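Local atomic coordinates of lysyl oxidase (Pichia pastoris, PDB entry 1W7C), a protein that probably catalyses the oxidative deamination of primary amines, lysyl side chains among them, with a copper ion and a topaquinone in each subunit. Residues A68-Y71 and L72-G76; K445-L448 and D449-E453; S368-P371 and G372-C375; W597-S600 and N601-T605; R613-T616 and A617-N621. One frame throughout, in Å; residues are numbered along the deposited sequence.

Interaction 1: A68-Y71 and L72-G76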
loop_
_atom_site.group_PDB
_atom_site.type_symbol
_atom_site.label_atom_id
_atom_site.label_comp_id
_atom_site.label_asym_id
_atom_site.label_seq_id
_atom_site.Cartn_x
_atom_site.Cartn_y
_atom_site.Cartn_z
ATOM N N ALA A 68 4.188 -15.934 -31.751
ATOM C CA ALA A 68 4.329 -14.512 -31.452
ATOM C C ALA A 68 5.784 -14.165 -31.204
ATOM O O ALA A 68 6.263 -13.141 -31.693
ATOM C CB ALA A 68 3.499 -14.148 -30.243
ATOM N N LEU A 69 6.469 -14.968 -30.386
ATOM C CA LEU A 69 7.862 -14.672 -30.080
ATOM C C LEU A 69 8.762 -14.778 -31.301
ATOM O O LEU A 69 9.666 -13.966 -31.469
ATOM C CB LEU A 69 8.369 -15.581 -28.957
ATOM C CG LEU A 69 7.781 -15.261 -27.565
ATOM C CD1 LEU A 69 8.463 -16.138 -26.563
ATOM C CD2 LEU A 69 7.929 -13.829 -27.162
ATOM N N THR A 70 8.495 -15.742 -32.187
ATOM C CA THR A 70 9.264 -15.875 -33.413
ATOM C C THR A 70 9.102 -14.594 -34.258
ATOM O O THR A 70 10.054 -14.056 -34.816
ATOM C CB THR A 70 8.843 -17.139 -34.177
ATOM O OG1 THR A 70 9.058 -18.295 -33.332
ATOM C CG2 THR A 70 9.726 -17.394 -35.381
ATOM N N TYR A 71 7.886 -14.075 -34.329
ATOM C CA TYR A 71 7.628 -12.810 -35.003
ATOM C C TYR A 71 8.347 -11.622 -34.345
ATOM O O TYR A 71 8.981 -10.823 -35.011
ATOM C CB TYR A 71 6.111 -12.558 -35.063
ATOM C CG TYR A 71 5.759 -11.190 -35.550
ATOM C CD1 TYR A 71 5.992 -10.820 -36.865
ATOM C CD2 TYR A 71 5.181 -10.269 -34.702
ATOM C CE1 TYR A 71 5.699 -9.567 -37.328
ATOM C CE2 TYR A 71 4.861 -9.002 -35.154
ATOM C CZ TYR A 71 5.141 -8.641 -36.454
ATOM O OH TYR A 71 4.830 -7.400 -36.865
ATOM N N LEU A 72 8.233 -11.495 -33.025
ATOM C CA LEU A 72 8.798 -10.351 -32.314
ATOM C C LEU A 72 10.305 -10.337 -32.288
ATOM O O LEU A 72 10.903 -9.264 -32.372
ATOM C CB LEU A 72 8.309 -10.332 -30.858
ATOM C CG LEU A 72 6.799 -10.132 -30.684
ATOM C CD1 LEU A 72 6.421 -10.298 -29.228
ATOM C CD2 LEU A 72 6.331 -8.780 -31.195
ATOM N N ASP A 73 10.905 -11.528 -32.170
ATOM C CA ASP A 73 12.314 -11.660 -31.812
ATOM C C ASP A 73 13.213 -12.266 -32.893
ATOM O O ASP A 73 14.423 -12.065 -32.852
ATOM C CB ASP A 73 12.461 -12.527 -30.562
ATOM C CG ASP A 73 11.914 -11.895 -29.323
ATOM O OD1 ASP A 73 11.652 -10.647 -29.290
ATOM O OD2 ASP A 73 11.793 -12.619 -28.328
ATOM N N GLU A 74 12.618 -13.034 -33.806
ATOM C CA GLU A 74 13.375 -13.864 -34.762
ATOM C C GLU A 74 12.915 -13.682 -36.215
ATOM O O GLU A 74 13.074 -14.570 -37.045
ATOM C CB GLU A 74 13.361 -15.357 -34.338
ATOM C CG GLU A 74 13.991 -15.608 -32.951
ATOM C CD GLU A 74 13.942 -17.050 -32.489
ATOM O OE1 GLU A 74 13.611 -17.940 -33.293
ATOM O OE2 GLU A 74 14.244 -17.298 -31.303
ATOM N N ASP A 75 12.368 -12.519 -36.540
ATOM C CA ASP A 75 12.055 -12.187 -37.944
ATOM C C ASP A 75 11.018 -13.169 -38.529
ATOM O O ASP A 75 11.030 -13.463 -39.707
ATOM C CB ASP A 75 13.319 -12.184 -38.826
ATOM C CG ASP A 75 14.303 -11.062 -38.475
ATOM O OD1 ASP A 75 13.891 -10.007 -37.984
ATOM O OD2 ASP A 75 15.532 -11.193 -38.641
ATOM N N GLY A 76 10.150 -13.697 -37.691
ATOM C CA GLY A 76 9.131 -14.643 -38.136
ATOM C C GLY A 76 7.994 -13.976 -38.909
ATOM O O GLY A 76 7.854 -12.747 -38.948
HETATM O O HOH W 1 9.108 -10.454 -37.709
HETATM O O HOH W 2 12.015 -9.963 -35.280
#

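Interaction 2: K445-L448 and D449-E453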
loop_
_atom_site.group_PDB
_atom_site.type_symbol
_atom_site.label_atom_id
_atom_site.label_comp_id
_atom_site.label_asym_id
_atom_site.label_seq_id
_atom_site.Cartn_x
_atom_site.Cartn_y
_atom_site.Cartn_z
ATOM N N LYS A 445 1.222 1.123 -12.939
ATOM C CA LYS A 445 2.129 2.218 -12.621
ATOM C C LYS A 445 3.566 1.733 -12.794
ATOM O O LYS A 445 3.989 0.760 -12.152
ATOM C CB LYS A 445 1.860 2.629 -11.174
ATOM C CG LYS A 445 2.738 3.807 -10.731
ATOM C CD LYS A 445 2.580 4.113 -9.232
ATOM C CE LYS A 445 1.202 4.724 -8.885
ATOM N NZ LYS A 445 0.935 6.047 -9.491
ATOM N N PHE A 446 4.290 2.385 -13.679
ATOM C CA PHE A 446 5.639 2.021 -14.066
ATOM C C PHE A 446 6.658 3.022 -13.494
ATOM O O PHE A 446 6.417 4.214 -13.561
ATOM C CB PHE A 446 5.793 2.015 -15.605
ATOM C CG PHE A 446 4.857 1.033 -16.322
ATOM C CD1 PHE A 446 3.522 1.352 -16.545
ATOM C CD2 PHE A 446 5.327 -0.159 -16.803
ATOM C CE1 PHE A 446 2.684 0.494 -17.223
ATOM C CE2 PHE A 446 4.484 -1.033 -17.456
ATOM C CZ PHE A 446 3.184 -0.728 -17.638
ATOM N N PHE A 447 7.743 2.492 -12.936
ATOM C CA PHE A 447 8.760 3.297 -12.237
ATOM C C PHE A 447 10.082 3.331 -12.999
ATOM O O PHE A 447 10.384 2.438 -13.820
ATOM C CB PHE A 447 9.002 2.707 -10.863
ATOM C CG PHE A 447 7.816 2.801 -9.907
ATOM C CD1 PHE A 447 7.771 3.785 -8.931
ATOM C CD2 PHE A 447 6.764 1.890 -9.987
ATOM C CE1 PHE A 447 6.717 3.831 -8.030
ATOM C CE2 PHE A 447 5.724 1.937 -9.098
ATOM C CZ PHE A 447 5.702 2.921 -8.111
ATOM N N LEU A 448 10.925 4.304 -12.678
ATOM C CA LEU A 448 12.168 4.536 -13.433
ATOM C C LEU A 448 13.183 3.352 -13.293
ATOM O O LEU A 448 14.054 3.237 -14.159
ATOM C CB LEU A 448 12.834 5.814 -12.981
ATOM C CG LEU A 448 12.139 7.091 -13.393
ATOM C CD1 LEU A 448 12.875 8.297 -12.768
ATOM C CD2 LEU A 448 12.077 7.289 -14.910
ATOM N N ASP A 449 13.110 2.557 -12.232
ATOM C CA ASP A 449 14.088 1.515 -12.006
ATOM C C ASP A 449 13.757 0.200 -12.720
ATOM O O ASP A 449 14.581 -0.721 -12.679
ATOM C CB ASP A 449 14.199 1.196 -10.520
ATOM C CG ASP A 449 12.938 0.578 -9.972
ATOM O OD1 ASP A 449 13.003 -0.524 -9.355
ATOM O OD2 ASP A 449 11.842 1.155 -10.201
ATOM N N GLY A 450 12.540 0.071 -13.268
ATOM C CA GLY A 450 12.071 -1.185 -13.815
ATOM C C GLY A 450 11.007 -1.905 -12.971
ATOM O O GLY A 450 10.625 -3.038 -13.276
ATOM N N THR A 451 10.495 -1.230 -11.925
ATOM C CA THR A 451 9.391 -1.797 -11.125
ATOM C C THR A 451 8.072 -1.439 -11.759
ATOM O O THR A 451 7.931 -0.337 -12.257
ATOM C CB THR A 451 9.456 -1.243 -9.698
ATOM O OG1 THR A 451 10.647 -1.737 -9.057
ATOM C CG2 THR A 451 8.272 -1.627 -8.807
ATOM N N LEU A 452 7.096 -2.321 -11.694
ATOM C CA LEU A 452 5.725 -2.074 -12.107
ATOM C C LEU A 452 4.796 -2.441 -10.939
ATOM O O LEU A 452 4.984 -3.464 -10.309
ATOM C CB LEU A 452 5.390 -2.981 -13.321
ATOM C CG LEU A 452 3.933 -3.174 -13.771
ATOM C CD1 LEU A 452 3.291 -1.833 -14.107
ATOM C CD2 LEU A 452 3.909 -4.130 -14.993
ATOM N N GLU A 453 3.783 -1.613 -10.707
ATOM C CA GLU A 453 2.781 -1.879 -9.688
ATOM C C GLU A 453 1.421 -2.005 -10.381
ATOM O O GLU A 453 1.041 -1.109 -11.158
ATOM C CB GLU A 453 2.736 -0.727 -8.682
ATOM C CG GLU A 453 1.696 -0.910 -7.586
ATOM C CD GLU A 453 1.452 0.377 -6.811
ATOM O OE1 GLU A 453 1.882 0.422 -5.647
ATOM O OE2 GLU A 453 0.869 1.362 -7.373
#

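Interaction 3: S368-P371 and G372-C375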
loop_
_atom_site.group_PDB
_atom_site.type_symbol
_atom_site.label_atom_id
_atom_site.label_comp_id
_atom_site.label_asym_id
_atom_site.label_seq_id
_atom_site.Cartn_x
_atom_site.Cartn_y
_atom_site.Cartn_z
ATOM N N SER A 368 -17.072 5.548 -20.745
ATOM C CA SER A 368 -15.904 6.427 -20.895
ATOM C C SER A 368 -15.429 6.942 -19.523
ATOM O O SER A 368 -16.210 7.021 -18.562
ATOM C CB SER A 368 -16.256 7.630 -21.774
ATOM O OG SER A 368 -16.581 7.241 -23.084
ATOM N N LEU A 369 -14.160 7.341 -19.479
ATOM C CA LEU A 369 -13.555 8.064 -18.358
ATOM C C LEU A 369 -13.993 9.532 -18.381
ATOM O O LEU A 369 -14.133 10.128 -19.434
ATOM C CB LEU A 369 -12.026 7.982 -18.456
ATOM C CG LEU A 369 -11.428 6.613 -18.282
ATOM C CD1 LEU A 369 -10.041 6.538 -18.887
ATOM C CD2 LEU A 369 -11.412 6.240 -16.845
ATOM N N VAL A 370 -14.169 10.105 -17.192
ATOM C CA VAL A 370 -14.511 11.536 -17.020
ATOM C C VAL A 370 -13.221 12.325 -16.952
ATOM O O VAL A 370 -12.478 12.219 -15.976
ATOM C CB VAL A 370 -15.326 11.756 -15.760
ATOM C CG1 VAL A 370 -15.627 13.226 -15.593
ATOM C CG2 VAL A 370 -16.633 10.871 -15.798
ATOM N N PRO A 371 -12.941 13.133 -17.970
ATOM C CA PRO A 371 -11.710 13.923 -17.975
ATOM C C PRO A 371 -11.569 14.796 -16.727
ATOM O O PRO A 371 -12.563 15.312 -16.200
ATOM C CB PRO A 371 -11.859 14.820 -19.242
ATOM C CG PRO A 371 -12.733 14.002 -20.138
ATOM C CD PRO A 371 -13.724 13.370 -19.210
ATOM N N GLY A 372 -10.328 14.958 -16.281
ATOM C CA GLY A 372 -9.979 15.812 -15.161
ATOM C C GLY A 372 -10.207 15.174 -13.808
ATOM O O GLY A 372 -9.505 15.520 -12.855
ATOM N N TYR A 373 -11.165 14.251 -13.713
ATOM C CA TYR A 373 -11.571 13.662 -12.454
ATOM C C TYR A 373 -11.133 12.207 -12.345
ATOM O O TYR A 373 -10.497 11.792 -11.383
ATOM C CB TYR A 373 -13.085 13.781 -12.290
ATOM C CG TYR A 373 -13.519 15.206 -12.006
ATOM C CD1 TYR A 373 -13.713 16.115 -13.030
ATOM C CD2 TYR A 373 -13.668 15.654 -10.694
ATOM C CE1 TYR A 373 -14.062 17.419 -12.753
ATOM C CE2 TYR A 373 -14.039 16.970 -10.409
ATOM C CZ TYR A 373 -14.221 17.843 -11.452
ATOM O OH TYR A 373 -14.618 19.143 -11.261
ATOM N N ASP A 374 -11.480 11.415 -13.346
ATOM C CA ASP A 374 -11.067 10.024 -13.361
ATOM C C ASP A 374 -9.569 9.863 -13.636
ATOM O O ASP A 374 -8.969 8.893 -13.156
ATOM C CB ASP A 374 -11.855 9.193 -14.369
ATOM C CG ASP A 374 -13.249 8.837 -13.910
ATOM O OD1 ASP A 374 -13.542 8.808 -12.691
ATOM O OD2 ASP A 374 -14.121 8.571 -14.776
ATOM N N CYS A 375 -9.020 10.752 -14.444
ATOM C CA CYS A 375 -7.597 10.839 -14.743
ATOM C C CYS A 375 -7.201 12.288 -14.639
ATOM O O CYS A 375 -8.038 13.201 -14.888
ATOM C CB CYS A 375 -7.296 10.335 -16.168
ATOM S SG CYS A 375 -7.819 8.623 -16.471
HETATM O O HOH W 3 -15.220 5.975 -15.546
#

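Interaction 4: W597-S600 and N601-T605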
loop_
_atom_site.group_PDB
_atom_site.type_symbol
_atom_site.label_atom_id
_atom_site.label_comp_id
_atom_site.label_asym_id
_atom_site.label_seq_id
_atom_site.Cartn_x
_atom_site.Cartn_y
_atom_site.Cartn_z
ATOM N N TRP A 597 -9.334 -20.780 -9.124
ATOM C CA TRP A 597 -8.137 -19.976 -8.937
ATOM C C TRP A 597 -8.190 -19.081 -7.703
ATOM O O TRP A 597 -7.155 -18.572 -7.298
ATOM C CB TRP A 597 -7.945 -19.056 -10.180
ATOM C CG TRP A 597 -9.134 -18.209 -10.478
ATOM C CD1 TRP A 597 -10.173 -18.564 -11.277
ATOM C CD2 TRP A 597 -9.509 -17.016 -9.832
ATOM N NE1 TRP A 597 -11.160 -17.625 -11.204
ATOM C CE2 TRP A 597 -10.768 -16.655 -10.319
ATOM C CE3 TRP A 597 -8.872 -16.151 -8.926
ATOM C CZ2 TRP A 597 -11.415 -15.488 -9.922
ATOM C CZ3 TRP A 597 -9.518 -14.971 -8.562
ATOM C CH2 TRP A 597 -10.767 -14.660 -9.061
ATOM N N ALA A 598 -9.376 -18.900 -7.107
ATOM C CA ALA A 598 -9.582 -17.827 -6.119
ATOM C C ALA A 598 -9.342 -18.248 -4.664
ATOM O O ALA A 598 -9.594 -17.490 -3.759
ATOM C CB ALA A 598 -10.952 -17.226 -6.289
ATOM N N ARG A 599 -8.760 -19.428 -4.477
ATOM C CA ARG A 599 -8.651 -20.084 -3.187
ATOM C C ARG A 599 -7.291 -19.966 -2.491
ATOM O O ARG A 599 -7.196 -20.347 -1.323
ATOM C CB ARG A 599 -8.977 -21.570 -3.335
ATOM C CG ARG A 599 -8.097 -22.330 -4.335
ATOM C CD ARG A 599 -8.575 -23.735 -4.570
ATOM N NE ARG A 599 -7.867 -24.378 -5.694
ATOM C CZ ARG A 599 -6.718 -25.003 -5.577
ATOM N NH1 ARG A 599 -6.125 -25.157 -4.408
ATOM N NH2 ARG A 599 -6.183 -25.548 -6.647
ATOM N N SER A 600 -6.295 -19.418 -3.203
ATOM C CA SER A 600 -4.964 -19.175 -2.659
ATOM C C SER A 600 -4.524 -17.823 -3.160
ATOM O O SER A 600 -5.153 -17.252 -4.034
ATOM C CB SER A 600 -3.980 -20.254 -3.121
ATOM O OG SER A 600 -4.484 -21.517 -2.694
ATOM N N ASN A 601 -3.424 -17.299 -2.630
ATOM C CA ASN A 601 -2.944 -15.997 -3.102
ATOM C C ASN A 601 -2.393 -15.988 -4.535
ATOM O O ASN A 601 -2.551 -15.016 -5.259
ATOM C CB ASN A 601 -1.889 -15.415 -2.160
ATOM C CG ASN A 601 -2.405 -15.084 -0.789
ATOM O OD1 ASN A 601 -1.799 -15.508 0.215
ATOM N ND2 ASN A 601 -3.460 -14.312 -0.709
ATOM N N LEU A 602 -1.703 -17.077 -4.904
ATOM C CA LEU A 602 -1.097 -17.162 -6.218
ATOM C C LEU A 602 -0.816 -18.617 -6.593
ATOM O O LEU A 602 -0.704 -19.512 -5.740
ATOM C CB LEU A 602 0.102 -16.279 -6.384
ATOM C CG LEU A 602 1.573 -16.462 -6.211
ATOM C CD1 LEU A 602 2.200 -17.576 -6.936
ATOM C CD2 LEU A 602 2.228 -15.170 -6.730
ATOM N N PHE A 603 -0.752 -18.839 -7.904
ATOM C CA PHE A 603 -0.411 -20.134 -8.453
ATOM C C PHE A 603 0.661 -19.958 -9.506
ATOM O O PHE A 603 0.686 -18.971 -10.233
ATOM C CB PHE A 603 -1.625 -20.768 -9.139
ATOM C CG PHE A 603 -2.713 -21.205 -8.184
ATOM C CD1 PHE A 603 -3.711 -20.312 -7.796
ATOM C CD2 PHE A 603 -2.721 -22.459 -7.661
ATOM C CE1 PHE A 603 -4.681 -20.718 -6.888
ATOM C CE2 PHE A 603 -3.697 -22.868 -6.781
ATOM C CZ PHE A 603 -4.670 -21.988 -6.363
ATOM N N LEU A 604 1.570 -20.927 -9.571
ATOM C CA LEU A 604 2.606 -20.975 -10.632
ATOM C C LEU A 604 2.356 -22.161 -11.523
ATOM O O LEU A 604 2.197 -23.288 -11.005
ATOM C CB LEU A 604 3.976 -21.130 -9.963
ATOM C CG LEU A 604 4.367 -19.989 -9.021
ATOM C CD1 LEU A 604 5.657 -20.336 -8.287
ATOM C CD2 LEU A 604 4.540 -18.669 -9.724
ATOM N N THR A 605 2.274 -21.951 -12.834
ATOM C CA THR A 605 2.075 -23.042 -13.763
ATOM C C THR A 605 3.039 -22.976 -14.921
ATOM O O THR A 605 3.639 -21.929 -15.214
ATOM C CB THR A 605 0.655 -23.068 -14.324
ATOM O OG1 THR A 605 0.453 -21.895 -15.137
ATOM C CG2 THR A 605 -0.413 -23.090 -13.201
#

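Interaction 5: R613-T616 and A617-N621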
loop_
_atom_site.group_PDB
_atom_site.type_symbol
_atom_site.label_atom_id
_atom_site.label_comp_id
_atom_site.label_asym_id
_atom_site.label_seq_id
_atom_site.Cartn_x
_atom_site.Cartn_y
_atom_site.Cartn_z
ATOM N N ARG A 613 -6.373 -18.801 -20.346
ATOM C CA ARG A 613 -7.195 -17.967 -19.458
ATOM C C ARG A 613 -7.742 -18.806 -18.300
ATOM O O ARG A 613 -8.055 -19.978 -18.467
ATOM C CB ARG A 613 -8.345 -17.326 -20.246
ATOM C CG ARG A 613 -9.246 -18.322 -20.990
ATOM C CD ARG A 613 -10.173 -17.612 -21.991
ATOM N NE ARG A 613 -10.955 -16.590 -21.317
ATOM C CZ ARG A 613 -11.512 -15.557 -21.880
ATOM N NH1 ARG A 613 -11.470 -15.447 -23.198
ATOM N NH2 ARG A 613 -12.127 -14.664 -21.133
ATOM N N SER A 614 -7.845 -18.173 -17.122
ATOM C CA SER A 614 -8.235 -18.872 -15.912
ATOM C C SER A 614 -9.751 -18.943 -15.688
ATOM O O SER A 614 -10.180 -19.654 -14.791
ATOM C CB SER A 614 -7.568 -18.225 -14.725
ATOM O OG SER A 614 -7.883 -16.853 -14.711
ATOM N N SER A 615 -10.514 -18.129 -16.419
ATOM C CA SER A 615 -11.965 -18.159 -16.438
ATOM C C SER A 615 -12.407 -17.804 -17.827
ATOM O O SER A 615 -11.556 -17.471 -18.678
ATOM C CB SER A 615 -12.541 -17.163 -15.424
ATOM O OG SER A 615 -13.946 -17.336 -15.293
ATOM N N THR A 616 -13.702 -17.884 -18.082
ATOM C CA THR A 616 -14.294 -17.448 -19.357
ATOM C C THR A 616 -15.595 -16.751 -19.074
ATOM O O THR A 616 -16.163 -16.919 -17.996
ATOM C CB THR A 616 -14.577 -18.665 -20.303
ATOM O OG1 THR A 616 -15.738 -19.363 -19.867
ATOM C CG2 THR A 616 -13.421 -19.627 -20.388
ATOM N N ALA A 617 -16.123 -16.054 -20.061
ATOM C CA ALA A 617 -17.431 -15.420 -19.952
ATOM C C ALA A 617 -18.557 -16.463 -19.874
ATOM O O ALA A 617 -19.674 -16.112 -19.561
ATOM C CB ALA A 617 -17.688 -14.498 -21.145
ATOM N N LEU A 618 -18.216 -17.704 -20.215
ATOM C CA LEU A 618 -19.125 -18.819 -20.284
ATOM C C LEU A 618 -19.053 -19.709 -19.043
ATOM O O LEU A 618 -19.765 -20.709 -18.964
ATOM C CB LEU A 618 -18.835 -19.631 -21.565
ATOM C CG LEU A 618 -18.994 -18.836 -22.870
ATOM C CD1 LEU A 618 -18.673 -19.728 -24.060
ATOM C CD2 LEU A 618 -20.413 -18.234 -22.963
ATOM N N ASN A 619 -18.238 -19.329 -18.051
ATOM C CA ASN A 619 -18.075 -20.166 -16.865
ATOM C C ASN A 619 -19.223 -20.126 -15.858
ATOM O O ASN A 619 -19.568 -21.141 -15.269
ATOM C CB ASN A 619 -16.782 -19.809 -16.089
ATOM C CG ASN A 619 -15.628 -20.708 -16.437
ATOM O OD1 ASN A 619 -15.447 -21.048 -17.619
ATOM N ND2 ASN A 619 -14.767 -21.000 -15.464
ATOM N N THR A 620 -19.801 -18.942 -15.626
ATOM C CA THR A 620 -20.507 -18.704 -14.365
ATOM C C THR A 620 -21.677 -19.639 -14.071
ATOM O O THR A 620 -21.839 -20.076 -12.929
ATOM C CB THR A 620 -20.921 -17.235 -14.245
ATOM O OG1 THR A 620 -21.360 -16.927 -12.918
ATOM C CG2 THR A 620 -22.072 -16.837 -15.154
ATOM N N ASN A 621 -22.486 -19.973 -15.095
ATOM C CA ASN A 621 -23.634 -20.892 -14.894
ATOM C C ASN A 621 -23.308 -22.365 -15.050
ATOM O O ASN A 621 -24.150 -23.220 -14.767
ATOM C CB ASN A 621 -24.787 -20.497 -15.807
ATOM C CG ASN A 621 -25.248 -19.078 -15.581
ATOM O OD1 ASN A 621 -25.518 -18.681 -14.435
ATOM N ND2 ASN A 621 -25.323 -18.292 -16.651
HETATM O O HOH W 4 -18.228 -16.536 -16.286
#

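Interaction 1: A68-Y71 and L72-G76
Leu72 folds back against the turn before it: Leu72 CG lies 3.2 Å from Ala68 O, and the backbone N of Leu72 donates to that same oxygen at 2.9 Å. With CG beside the backbone N (chi1 -64°), one methyl, CD2, comes within 4.0 Å of Tyr71 CD2. The Tyr71 ring lies with one edge beside the chain that leaves the helix, and Tyr71 CD1 meets Gly76 O in the ring plane at 3.4 Å. A water donates to both Tyr71 O and Gly76 O and so spans the same two residues. At its far end Tyr71 OH is bonded to Thr18 N, while Lys17 makes a cation-pi contact with the ring.

Thr70 provides the acceptor on which the chain turns. Its carbonyl oxygen is gripped twice: Glu74 N and Gly76 N each reach Thr70 O at 2.9 Å, from opposite faces of the carbonyl plane. Asp75, with left-handed backbone angles, brings Gly76 N round for the second bond, and Gly76 CA rests 3.9 Å from Thr70 CG2. The arrangement illustrates how a helix C terminus unwinds, here the end of helix 65-73 in the N2 domain of a copper amine oxidase.

Interaction 2: K445-L448 and D449-E453
Phe447 presents the edge of its ring to Thr451, whose carbonyl oxygen lies in the ring plane: Phe447 CD2 is 3.4 Å from Thr451 O, which also accepts the backbone N-H of Phe447 at 2.9 Å. The methyl Thr451 CG2 touches the same ring atom. Asp449 approaches from the turn, setting OD2 3.3 Å from Phe447 CB. Its CG lies between the backbone N and the carbonyl carbon (chi1 66°), a torsion that swings the carboxylate back over the turn. There Thr451 OG1 donates to the syn lone pair of Asp449 OD1 at 2.7 Å, and Thr451 N adds a weak bond to Asp449 OD2, an Asx turn.

The backbone explains the shape. Gly450 N closes a type I turn on Phe447 O at 3.2 Å, and Gly450 then takes a positive phi of 107°, as in hairpins that end a type I turn with a G1 beta bulge. Further from the turn Lys445 and Glu453 form an antiparallel hydrogen-bonded pair; between them and the turn Phe446 faces Leu452 in a non-hydrogen-bonded pair. In one of its two conformers Leu452 puts CD1 over the face of the Phe446 ring, a CH-pi contact that is therefore doubtful.

The hairpin lies between strand 418-433, beside 440-446, and strand 670-678, beside 452-458. Phe446 stacks on Phe309 and meets Trp307 edge-to-face. Lys445 NZ is hydrogen-bonded to Asn428 and forms salt bridges with Glu406 and with Asp407 of the second subunit, and Asn659 of the second subunit donates to Asp449 OD1 at the turn.

Interaction 3: S368-P371 and G372-C375
Val370 and Asp374 set their side chains at a slant to one another, and the carboxylate reaches back past the valine branch to the backbone. Val370 N donates to Asp374 OD2 at 2.9 Å in an almost straight bond, 172° at the hydrogen. It meets that oxygen on the anti side and 34° out of the carboxylate plane. With Asp374 CG beside its backbone N (chi1 -77°), OD2 is also brought to 3.5 Å from Val370 CB. The bond is answered by the backbone: Asp374 N donates to Val370 O at 2.9 Å, so the two residues hold each other through both the amide and the carbonyl of Val370. Tyr373 N adds a weak bond to the same carbonyl oxygen.

Leu369 packs against the aspartate as well. Its two methyls divide the work: Leu369 CD2 lies 3.9 Å from Asp374 CB, and Leu369 CD1 touches Cys375 SG at the same distance. Tyr373 faces elsewhere, its ring edge near Pro371 O and its plane inclined to Trp713 of the second subunit.

The second carboxylate oxygen, OD1, forms a salt bridge with Arg412 of the second subunit, which would be expected to favour the charged form of Asp374. The bond from residue 374 back to residue 370 closes an alpha-turn, with Gly372 at positive phi near its apex. Cys375 follows directly after the turn, and its disulfide to Cys400 ties this loop to strand 391-405 beside the subunit interface.

Interaction 4: W597-S600 and N601-T605
The approach to strand 602-606 is a loop that doubles back on the first residues of the strand, and Phe603 fills the angle between them. The rim of its ring stands on the guanidinium group of Arg599: Phe603 CZ sits 3.7 Å above the plane of that group, over its centre, with the two planes 65° apart. Arg599 CG lies in the ring plane at the edge, 4.0 Å from Phe603 CZ. Arg599 begins with CG between its backbone N and carbonyl carbon (chi1 58°) and then runs extended to NE, which carries the charged end across the rim.

On the neighbouring corner of the ring, Trp597 O approaches Phe603 CE1 edge-on at 3.3 Å. Ser600 comes in obliquely near the same end of the ring, with both Ser600 CB and Ser600 OG 3.7 Å from Phe603 CZ. The turn of the chain here coincides with a classic beta bulge, in which Asn601 and Leu602 both face Ile545, and the strand runs on from it beside strand 642-654. No hydrogen bond passes between the two segments, and several of their polar groups find partners elsewhere: Asn649 ND2 of strand 642-654 donates to Trp597 O and Ser600 O, Arg599 NH2 donates to Asn631 OD1 and Phe542 O, and Ser600 OG is bonded to Asn543 O. Arg599 also makes a cation-pi contact with Phe542. The Phe603 side chain lies about 8 Å from that of Glu540, a calcium ligand, and about 10 Å from a bound calcium ion.

Interaction 5: R613-T616 and A617-N621
Thr616 and Asn619 meet at the two ends of a type I beta turn, which an ST turn at the threonine reinforces. This is the tight part of the contact. Thr616 OG1 donates to Asn619 OD1 at 2.8 Å, tilted 32° from the plane of the amide carbonyl, and in turn accepts Leu618 N at 3.0 Å. The hydroxyl lies between the backbone N and the carbonyl carbon of its own residue (chi1 76°), which points it into the turn where it can serve both partners. The backbone closes the same loop, Asn619 N reaching Thr616 O at 3.2 Å from well above the carbonyl plane. The two side chains cross at about a right angle, and the amide of Asn619 is fixed further by its ND2, which donates to Val628 O and Thr594 O.

Away from this knot the segments touch more lightly. Ser615 OG stands 3.8 Å from Asn619 ND2 and finds its polar partner in Glu339. Arg613 NH2 stays 4.4 Å from Ala617 N and forms a salt bridge with Asp316, while Arg613 NE bonds to Ser615 O within its own segment. Ala617 and Leu618 pack on Trp57 of strand 53-61, which sets the turn against the N2 domain. On the hydrated side a water donates to Thr616 O at 2.7 Å and receives a weak bond from Thr620 N. At the start of the turn, by contrast, the backbone N of Thr616 is buried without a partner, its nearest approach to the asparagine amide being 3.6 Å, to Asn619 OD1.

Overall arrangement
Followed from the N terminus, the five contacts come in the order 1, 3, 2, 4 and 5. Each is local to one continuous stretch: interactions 2, 3 and 5 close turns, interaction 1 ends a helix and interaction 4 folds a loop onto a strand; none encloses or crosses another. Interaction 1 belongs to the N2 domain, whereas the other four lie in the enzyme domain. Interactions 3 and 2, with centres about 23 Å apart, both meet the second subunit, one in a disulfide-linked loop and the other at a hairpin tip. Interaction 5 follows interaction 4 in the loop leading to strand 642-654. These two touch, through Trp597 CD1 and Ser614 O at 3.7 Å.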